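Local structure of five-membered-cyclitol-phosphate synthase (Streptomyces citricolor, 6K96) at residues Asn14-Leu19 with Leu55-Ala60. The protein belongs to the myo-inositol-1-phosphate synthase family and binds nicotinamide-adenine-dinucleotide in a Rossmann-type domain. Sequence-based numbering, arbitrary orientation.
Sequences NNISAL and LTFVAA. With NA (sodium ion), chain H; NAD (nicotinamide-adenine-dinucleotide), chain G.
The ring of Phe-57 meets the first turns of helix 14-31 through its far end, where Ile-16 and Leu-19 approach obliquely. CG2 of Ile-16 lies 3.9 Å from CE2 of Phe-57, and CD2 of Leu-19 lies 3.8 Å from CZ of Phe-57, two apolar groups from successive turns of the helix. Beyond the contact the ring stacks with Phe-72 and meets Phe-20 edge-to-face, so aromatic neighbours further enclose it. Leu-19 has its CG swung opposite the backbone N (chi1 -172°), and its side chain crosses that of Leu-55 at about a right angle; CD2 of Leu-55 sits against both CG (3.9 Å) and CD2 (4.0 Å) of Leu-19, the same CD2 that touches the Phe-57 ring. The four touching residues are buried and the interface between the segments is purely apolar. Leu-7 of strand 5-10 touches both Leu-19 and Phe-57, while Trp-277 of a second subunit packs on Leu-19.

The start of the same helix holds the dinucleotide. Asn-14 N donates to NAD O2A at 2.9 Å, and Asn-15 N donates to NAD O1N at 2.9 Å with an N-H...O angle of 162°, one bond to each phosphate. The helix N-terminus thus faces the diphosphate and would probably stabilise its charge. OD1 of Asn-15 binds the sodium ion at 2.4 Å, alongside NAD O2N, NAD O7N and Ser-293 OG, tying the nicotinamide amide to a phosphate oxygen. Helix 14-31 follows strand 5-10 and packs on the parallel sheet in which strand 55-62 is the neighbouring strand: the beta-alpha-beta unit of a Rossmann fold, with its dinucleotide-binding site at the helix N-terminus.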
ATOM      1  N   ASN B  14       7.532   3.893 -28.186  1.00 33.32           N
ATOM      2  CA  ASN B  14       6.636   3.064 -27.342  1.00 32.54           C
ATOM      3  C   ASN B  14       5.187   3.293 -27.795  1.00 31.79           C
ATOM      4  O   ASN B  14       4.505   2.294 -28.027  1.00 32.25           O
ATOM      5  CB  ASN B  14       6.957   3.302 -25.878  1.00 32.02           C
ATOM      6  CG  ASN B  14       8.223   2.591 -25.495  1.00 32.21           C
ATOM      7  OD1 ASN B  14       8.582   1.611 -26.143  1.00 33.30           O
ATOM      8  ND2 ASN B  14       8.879   3.045 -24.448  1.00 31.36           N
ATOM      9  N   ASN B  15       4.777   4.541 -28.047  1.00 30.70           N
ATOM     10  CA  ASN B  15       3.360   4.862 -28.380  1.00 29.73           C
ATOM     11  C   ASN B  15       2.908   4.076 -29.637  1.00 30.65           C
ATOM     12  O   ASN B  15       1.697   3.651 -29.723  1.00 32.00           O
ATOM     13  CB  ASN B  15       3.136   6.362 -28.476  1.00 28.72           C
ATOM     14  CG  ASN B  15       3.258   7.133 -27.171  1.00 27.94           C
ATOM     15  OD1 ASN B  15       3.603   6.578 -26.117  1.00 27.24           O
ATOM     16  ND2 ASN B  15       2.979   8.439 -27.228  1.00 26.88           N
ATOM     17  N   ILE B  16       3.774   3.892 -30.615  1.00 31.44           N
ATOM     18  CA  ILE B  16       3.409   3.285 -31.931  1.00 32.12           C
ATOM     19  C   ILE B  16       3.573   1.775 -31.810  1.00 32.44           C
ATOM     20  O   ILE B  16       2.845   1.047 -32.474  1.00 32.63           O
ATOM     21  CB  ILE B  16       4.271   3.811 -33.087  1.00 32.86           C
ATOM     22  CG1 ILE B  16       4.317   5.337 -33.139  1.00 33.21           C
ATOM     23  CG2 ILE B  16       3.795   3.208 -34.401  1.00 33.43           C
ATOM     24  CD1 ILE B  16       2.959   5.957 -33.272  1.00 33.62           C
ATOM     25  N   SER B  17       4.484   1.304 -30.977  1.00 33.03           N
ATOM     26  CA  SER B  17       4.557  -0.144 -30.618  1.00 33.43           C
ATOM     27  C   SER B  17       3.213  -0.560 -30.074  1.00 33.00           C
ATOM     28  O   SER B  17       2.659  -1.524 -30.583  1.00 33.73           O
ATOM     29  CB  SER B  17       5.629  -0.436 -29.626  1.00 33.77           C
ATOM     30  OG  SER B  17       5.578  -1.790 -29.243  1.00 34.79           O
ATOM     31  N   ALA B  18       2.697   0.242 -29.146  1.00 32.86           N
ATOM     32  CA  ALA B  18       1.405   0.053 -28.465  1.00 33.26           C
ATOM     33  C   ALA B  18       0.260   0.144 -29.464  1.00 34.06           C
ATOM     34  O   ALA B  18      -0.603  -0.730 -29.424  1.00 36.90           O
ATOM     35  CB  ALA B  18       1.269   1.038 -27.344  1.00 32.82           C
ATOM     36  N   LEU B  19       0.260   1.107 -30.361  1.00 34.56           N
ATOM     37  CA  LEU B  19      -0.869   1.331 -31.292  1.00 35.84           C
ATOM     38  C   LEU B  19      -0.951   0.209 -32.330  1.00 37.37           C
ATOM     39  O   LEU B  19      -2.077  -0.205 -32.683  1.00 37.41           O
ATOM     40  CB  LEU B  19      -0.693   2.676 -32.000  1.00 34.89           C
ATOM     41  CG  LEU B  19      -1.899   3.087 -32.823  1.00 34.55           C
ATOM     42  CD1 LEU B  19      -3.016   3.552 -31.926  1.00 34.13           C
ATOM     43  CD2 LEU B  19      -1.524   4.171 -33.795  1.00 35.66           C
ATOM     44  N   LEU B  55      -6.763   0.500 -39.433  1.00 53.46           N
ATOM     45  CA  LEU B  55      -5.456   1.208 -39.389  1.00 52.25           C
ATOM     46  C   LEU B  55      -4.513   0.578 -40.419  1.00 51.45           C
ATOM     47  O   LEU B  55      -4.173  -0.628 -40.292  1.00 49.60           O
ATOM     48  CB  LEU B  55      -4.860   1.041 -37.984  1.00 52.41           C
ATOM     49  CG  LEU B  55      -4.389   2.291 -37.262  1.00 51.54           C
ATOM     50  CD1 LEU B  55      -5.389   3.413 -37.408  1.00 53.19           C
ATOM     51  CD2 LEU B  55      -4.189   1.988 -35.793  1.00 52.11           C
ATOM     52  N   THR B  56      -4.050   1.374 -41.371  1.00 49.89           N
ATOM     53  CA  THR B  56      -2.980   0.956 -42.308  1.00 49.83           C
ATOM     54  C   THR B  56      -1.814   1.922 -42.112  1.00 49.77           C
ATOM     55  O   THR B  56      -1.981   3.090 -42.353  1.00 50.30           O
ATOM     56  CB  THR B  56      -3.500   0.880 -43.747  1.00 50.42           C
ATOM     57  OG1 THR B  56      -4.895   1.176 -43.777  1.00 51.28           O
ATOM     58  CG2 THR B  56      -3.292  -0.485 -44.375  1.00 51.29           C
ATOM     59  N   PHE B  57      -0.699   1.461 -41.579  1.00 49.63           N
ATOM     60  CA  PHE B  57       0.515   2.280 -41.454  1.00 48.22           C
ATOM     61  C   PHE B  57       1.121   2.365 -42.850  1.00 50.33           C
ATOM     62  O   PHE B  57       1.347   1.307 -43.453  1.00 51.36           O
ATOM     63  CB  PHE B  57       1.446   1.635 -40.436  1.00 48.63           C
ATOM     64  CG  PHE B  57       0.918   1.706 -39.028  1.00 48.02           C
ATOM     65  CD1 PHE B  57      -0.030   0.797 -38.582  1.00 47.23           C
ATOM     66  CD2 PHE B  57       1.320   2.723 -38.171  1.00 47.15           C
ATOM     67  CE1 PHE B  57      -0.565   0.896 -37.312  1.00 46.08           C
ATOM     68  CE2 PHE B  57       0.832   2.781 -36.879  1.00 46.86           C
ATOM     69  CZ  PHE B  57      -0.114   1.870 -36.456  1.00 46.29           C
ATOM     70  N   VAL B  58       1.382   3.571 -43.361  1.00 50.81           N
ATOM     71  CA  VAL B  58       1.801   3.755 -44.783  1.00 50.27           C
ATOM     72  C   VAL B  58       3.182   4.415 -44.812  1.00 50.71           C
ATOM     73  O   VAL B  58       3.908   4.313 -45.836  1.00 50.85           O
ATOM     74  CB  VAL B  58       0.741   4.557 -45.554  1.00 51.21           C
ATOM     75  CG1 VAL B  58      -0.543   3.734 -45.694  1.00 51.55           C
ATOM     76  CG2 VAL B  58       0.445   5.920 -44.914  1.00 51.18           C
ATOM     77  N   ALA B  59       3.564   5.015 -43.687  1.00 49.65           N
ATOM     78  CA  ALA B  59       4.707   5.948 -43.622  1.00 47.97           C
ATOM     79  C   ALA B  59       5.197   6.051 -42.184  1.00 44.42           C
ATOM     80  O   ALA B  59       4.366   6.090 -41.264  1.00 42.37           O
ATOM     81  CB  ALA B  59       4.274   7.281 -44.198  1.00 47.76           C
ATOM     82  N   ALA B  60       6.504   6.159 -42.039  1.00 43.93           N
ATOM     83  CA  ALA B  60       7.179   6.222 -40.736  1.00 44.31           C
ATOM     84  C   ALA B  60       8.492   6.980 -40.897  1.00 45.39           C
ATOM     85  O   ALA B  60       9.233   6.701 -41.873  1.00 46.60           O
ATOM     86  CB  ALA B  60       7.407   4.826 -40.202  1.00 44.18           C
TER
HETATM   87 NA    NA H 401       4.885   6.508 -24.065  1.00 27.09          NA
HETATM   88  PA  NAD G 400       9.452   7.389 -27.420  1.00 29.78           P
HETATM   89  O1A NAD G 400      10.651   7.991 -26.794  1.00 29.76           O
HETATM   90  O2A NAD G 400       9.251   5.922 -27.158  1.00 30.34           O
HETATM   91  O5B NAD G 400       9.281   7.699 -28.957  1.00 30.93           O
HETATM   92  C5B NAD G 400      10.104   8.780 -29.452  1.00 33.59           C
HETATM   93  C4B NAD G 400      10.563   8.448 -30.847  1.00 35.21           C
HETATM   94  O4B NAD G 400      10.910   9.641 -31.627  1.00 36.59           O
HETATM   95  C3B NAD G 400      11.818   7.570 -30.870  1.00 36.05           C
HETATM   96  O3B NAD G 400      11.639   6.557 -31.852  1.00 36.05           O
HETATM   97  C2B NAD G 400      12.890   8.559 -31.322  1.00 37.11           C
HETATM   98  O2B NAD G 400      13.949   7.756 -31.757  1.00 37.92           O
HETATM   99  C1B NAD G 400      12.074   9.318 -32.373  1.00 37.63           C
HETATM  100  N9A NAD G 400      12.622  10.556 -32.891  1.00 39.08           N
HETATM  101  C8A NAD G 400      13.455  11.388 -32.185  1.00 40.23           C
HETATM  102  N7A NAD G 400      13.741  12.497 -32.827  1.00 41.35           N
HETATM  103  C5A NAD G 400      13.029  12.413 -34.019  1.00 40.54           C
HETATM  104  C6A NAD G 400      12.927  13.297 -35.112  1.00 41.38           C
HETATM  105  N6A NAD G 400      13.541  14.474 -35.145  1.00 40.98           N
HETATM  106  N1A NAD G 400      12.102  12.945 -36.136  1.00 42.21           N
HETATM  107  C2A NAD G 400      11.493  11.747 -36.063  1.00 41.28           C
HETATM  108  N3A NAD G 400      11.535  10.836 -35.094  1.00 40.11           N
HETATM  109  C4A NAD G 400      12.322  11.225 -34.072  1.00 40.05           C
HETATM  110  O3  NAD G 400       8.190   8.168 -26.856  1.00 28.66           O
HETATM  111  PN  NAD G 400       6.701   7.634 -26.570  1.00 27.10           P
HETATM  112  O1N NAD G 400       6.207   6.997 -27.812  1.00 27.10           O
HETATM  113  O2N NAD G 400       6.827   6.926 -25.257  1.00 27.21           O
HETATM  114  O5D NAD G 400       5.926   9.035 -26.372  1.00 27.40           O
HETATM  115  C5D NAD G 400       5.914   9.979 -27.520  1.00 27.59           C
HETATM  116  C4D NAD G 400       5.473  11.333 -27.047  1.00 27.48           C
HETATM  117  O4D NAD G 400       4.113  11.310 -26.557  1.00 26.98           O
HETATM  118  C3D NAD G 400       6.340  11.878 -25.903  1.00 27.60           C
HETATM  119  O3D NAD G 400       6.479  13.267 -26.105  1.00 28.24           O
HETATM  120  C2D NAD G 400       5.436  11.711 -24.685  1.00 27.35           C
HETATM  121  O2D NAD G 400       5.609  12.642 -23.633  1.00 27.16           O
HETATM  122  C1D NAD G 400       4.065  11.995 -25.297  1.00 27.20           C
HETATM  123  N1N NAD G 400       2.993  11.505 -24.379  1.00 26.92           N
HETATM  124  C2N NAD G 400       3.065  10.164 -23.871  1.00 26.96           C
HETATM  125  C3N NAD G 400       2.211   9.721 -22.875  1.00 26.33           C
HETATM  126  C7N NAD G 400       2.326   8.276 -22.422  1.00 26.37           C
HETATM  127  O7N NAD G 400       3.070   7.509 -23.020  1.00 26.14           O
HETATM  128  N7N NAD G 400       1.613   7.891 -21.367  1.00 26.09           N
HETATM  129  C4N NAD G 400       1.300  10.639 -22.355  1.00 26.22           C
HETATM  130  C5N NAD G 400       1.122  11.871 -22.973  1.00 26.46           C
HETATM  131  C6N NAD G 400       2.026  12.318 -23.918  1.00 26.73           C